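Local coordinates for beta-lactamase (Mycobacterium tuberculosis, PDB 4WHI), which probably acts on beta-lactams or related peptidoglycan peptides as a penicillin-binding protein of the beta-lactamase family, with a C-terminal domain of unknown role, at residues Arg16-Val24 with Val35-Arg43. Sequence-based numbering, arbitrary orientation.
Sequences RPLNDYVGV and VTYHDGQLR
L42 lies among L18, Y21 and V22, which come from the turn and the residue that lead into strand 23-25. L42 CD1 meets L18 CD2 at 3.8 Å, the two leucines crossing obliquely. The same CD1 touches CB and CD2 of Y21, whose side chain runs at about a right angle to that of L42. The other branch, L42 CD2, meets V22 CG2 at 3.9 Å. The V22 torsion, with CG1 anti to the backbone N (chi1 170°), brings V22 CG1 to 3.4 Å from V35 O and turns CG2 to L42 and Y37 CB. L18 CD1 comes to the Y37 ring at its edge, in the ring plane, 3.9 Å from Y37 CE2. G23 and V35 form an antiparallel hydrogen-bonded pair. V35 N gives a nearly straight bond of 2.8 Å to G23 O, and G23 N returns one of 3.0 Å to V35 O. The Y21 hydroxyl accepts R16 N and also bonds D61, which holds the far end of the side chain; the ring packs edge-to-face with F63 and meets F82. The turn thus packs over the hairpin of strands 33-38 and 41-46 through apolar branches, while the conventional hydrogen bonds across the contact are the two of the G23-V35 pair.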
# COMPACT_ATOMS: atom_id res chain seq x y z
N ARG A 16 -12.83 0.69 4.89
CA ARG A 16 -13.82 -0.37 4.72
C ARG A 16 -13.40 -1.60 5.54
O ARG A 16 -12.24 -1.68 5.96
CB ARG A 16 -13.92 -0.78 3.24
CG ARG A 16 -14.59 0.23 2.32
CD ARG A 16 -14.75 -0.31 0.90
NE ARG A 16 -16.02 0.12 0.28
CZ ARG A 16 -17.15 -0.59 0.24
NH1 ARG A 16 -17.23 -1.80 0.77
NH2 ARG A 16 -18.22 -0.07 -0.35
N PRO A 17 -14.32 -2.55 5.77
CA PRO A 17 -13.90 -3.85 6.31
C PRO A 17 -12.70 -4.37 5.51
O PRO A 17 -12.70 -4.26 4.29
CB PRO A 17 -15.13 -4.74 6.10
CG PRO A 17 -16.29 -3.80 6.01
CD PRO A 17 -15.76 -2.51 5.45
N LEU A 18 -11.69 -4.89 6.19
CA LEU A 18 -10.41 -5.15 5.52
C LEU A 18 -10.49 -6.20 4.41
O LEU A 18 -9.73 -6.15 3.46
CB LEU A 18 -9.31 -5.47 6.54
CG LEU A 18 -8.90 -4.29 7.44
CD1 LEU A 18 -7.81 -4.72 8.40
CD2 LEU A 18 -8.46 -3.07 6.63
N ASN A 19 -11.44 -7.13 4.51
CA ASN A 19 -11.63 -8.11 3.44
C ASN A 19 -11.84 -7.45 2.07
O ASN A 19 -11.49 -8.02 1.05
CB ASN A 19 -12.81 -9.04 3.75
CG ASN A 19 -14.16 -8.40 3.45
OD1 ASN A 19 -14.77 -7.73 4.30
ND2 ASN A 19 -14.65 -8.62 2.25
N ASP A 20 -12.44 -6.26 2.06
CA ASP A 20 -12.74 -5.57 0.80
C ASP A 20 -11.52 -5.28 -0.05
O ASP A 20 -11.62 -5.21 -1.27
CB ASP A 20 -13.50 -4.26 1.05
CG ASP A 20 -14.97 -4.48 1.31
OD1 ASP A 20 -15.48 -5.61 1.11
OD2 ASP A 20 -15.62 -3.50 1.72
N TYR A 21 -10.36 -5.11 0.60
CA TYR A 21 -9.12 -4.76 -0.11
C TYR A 21 -8.33 -5.96 -0.61
O TYR A 21 -7.45 -5.81 -1.47
CB TYR A 21 -8.25 -3.91 0.81
CG TYR A 21 -8.94 -2.68 1.35
CD1 TYR A 21 -9.19 -1.58 0.54
CD2 TYR A 21 -9.33 -2.61 2.68
CE1 TYR A 21 -9.81 -0.45 1.04
CE2 TYR A 21 -9.95 -1.48 3.19
CZ TYR A 21 -10.19 -0.40 2.37
OH TYR A 21 -10.80 0.72 2.88
N VAL A 22 -8.63 -7.14 -0.08
CA VAL A 22 -7.85 -8.34 -0.38
C VAL A 22 -8.04 -8.78 -1.84
O VAL A 22 -9.14 -8.69 -2.39
CB VAL A 22 -8.23 -9.46 0.62
CG1 VAL A 22 -7.64 -10.81 0.23
CG2 VAL A 22 -7.77 -9.07 2.03
N GLY A 23 -6.95 -9.20 -2.47
CA GLY A 23 -6.99 -9.70 -3.83
C GLY A 23 -5.68 -9.56 -4.57
O GLY A 23 -4.69 -9.05 -4.04
N VAL A 24 -5.69 -10.03 -5.82
CA VAL A 24 -4.54 -9.97 -6.69
C VAL A 24 -4.85 -8.94 -7.76
O VAL A 24 -5.75 -9.12 -8.59
CB VAL A 24 -4.23 -11.33 -7.33
CG1 VAL A 24 -3.04 -11.23 -8.27
CG2 VAL A 24 -3.95 -12.36 -6.24
N VAL A 35 -2.55 -8.52 -2.34
CA VAL A 35 -2.96 -7.99 -1.04
C VAL A 35 -3.61 -9.13 -0.26
O VAL A 35 -4.57 -9.75 -0.72
CB VAL A 35 -3.90 -6.78 -1.19
CG1 VAL A 35 -4.30 -6.25 0.18
CG2 VAL A 35 -3.24 -5.69 -2.02
N THR A 36 -3.06 -9.41 0.92
CA THR A 36 -3.53 -10.49 1.77
C THR A 36 -3.77 -9.97 3.18
O THR A 36 -3.29 -8.90 3.56
CB THR A 36 -2.53 -11.67 1.82
OG1 THR A 36 -1.26 -11.20 2.32
CG2 THR A 36 -2.35 -12.33 0.45
N TYR A 37 -4.50 -10.75 3.96
CA TYR A 37 -4.86 -10.38 5.32
C TYR A 37 -4.37 -11.44 6.28
O TYR A 37 -4.54 -12.64 6.03
CB TYR A 37 -6.39 -10.24 5.44
CG TYR A 37 -6.91 -10.04 6.84
CD1 TYR A 37 -7.25 -11.14 7.64
CD2 TYR A 37 -7.09 -8.77 7.36
CE1 TYR A 37 -7.74 -10.96 8.93
CE2 TYR A 37 -7.59 -8.59 8.64
CZ TYR A 37 -7.92 -9.68 9.42
OH TYR A 37 -8.41 -9.49 10.69
N HIS A 38 -3.75 -11.01 7.37
CA HIS A 38 -3.34 -11.94 8.41
C HIS A 38 -3.45 -11.31 9.80
O HIS A 38 -2.84 -10.29 10.06
CB HIS A 38 -1.90 -12.42 8.17
CG HIS A 38 -1.47 -13.50 9.11
ND1 HIS A 38 -0.50 -13.30 10.07
CD2 HIS A 38 -1.90 -14.77 9.26
CE1 HIS A 38 -0.34 -14.41 10.75
NE2 HIS A 38 -1.18 -15.32 10.29
N ASP A 39 -4.26 -11.91 10.67
CA ASP A 39 -4.35 -11.49 12.06
C ASP A 39 -4.49 -9.97 12.23
O ASP A 39 -3.74 -9.34 12.99
CB ASP A 39 -3.14 -12.00 12.86
CG ASP A 39 -3.08 -13.53 12.94
OD1 ASP A 39 -4.08 -14.20 12.62
OD2 ASP A 39 -2.02 -14.07 13.34
N GLY A 40 -5.44 -9.39 11.51
CA GLY A 40 -5.72 -7.96 11.60
C GLY A 40 -4.90 -7.04 10.71
O GLY A 40 -5.11 -5.83 10.72
N GLN A 41 -3.97 -7.60 9.94
CA GLN A 41 -3.00 -6.83 9.17
C GLN A 41 -3.20 -7.06 7.68
O GLN A 41 -3.24 -8.21 7.25
CB GLN A 41 -1.58 -7.28 9.56
CG GLN A 41 -0.45 -6.52 8.87
CD GLN A 41 -0.33 -5.10 9.38
OE1 GLN A 41 -0.10 -4.89 10.57
NE2 GLN A 41 -0.49 -4.12 8.49
N LEU A 42 -3.33 -5.99 6.91
CA LEU A 42 -3.22 -6.07 5.46
C LEU A 42 -1.74 -6.02 5.08
O LEU A 42 -0.96 -5.26 5.67
CB LEU A 42 -3.95 -4.93 4.74
CG LEU A 42 -5.46 -4.96 4.59
CD1 LEU A 42 -5.91 -3.72 3.84
CD2 LEU A 42 -5.93 -6.21 3.86
N ARG A 43 -1.36 -6.85 4.12
CA ARG A 43 -0.00 -6.88 3.58
C ARG A 43 -0.04 -6.74 2.06
O ARG A 43 -0.99 -7.20 1.42
CB ARG A 43 0.70 -8.19 3.93
CG ARG A 43 0.67 -8.57 5.41
CD ARG A 43 -0.46 -9.55 5.73
NE ARG A 43 -0.32 -10.75 4.92
CZ ARG A 43 0.49 -11.77 5.19
NH1 ARG A 43 1.21 -11.79 6.30
NH2 ARG A 43 0.56 -12.78 4.35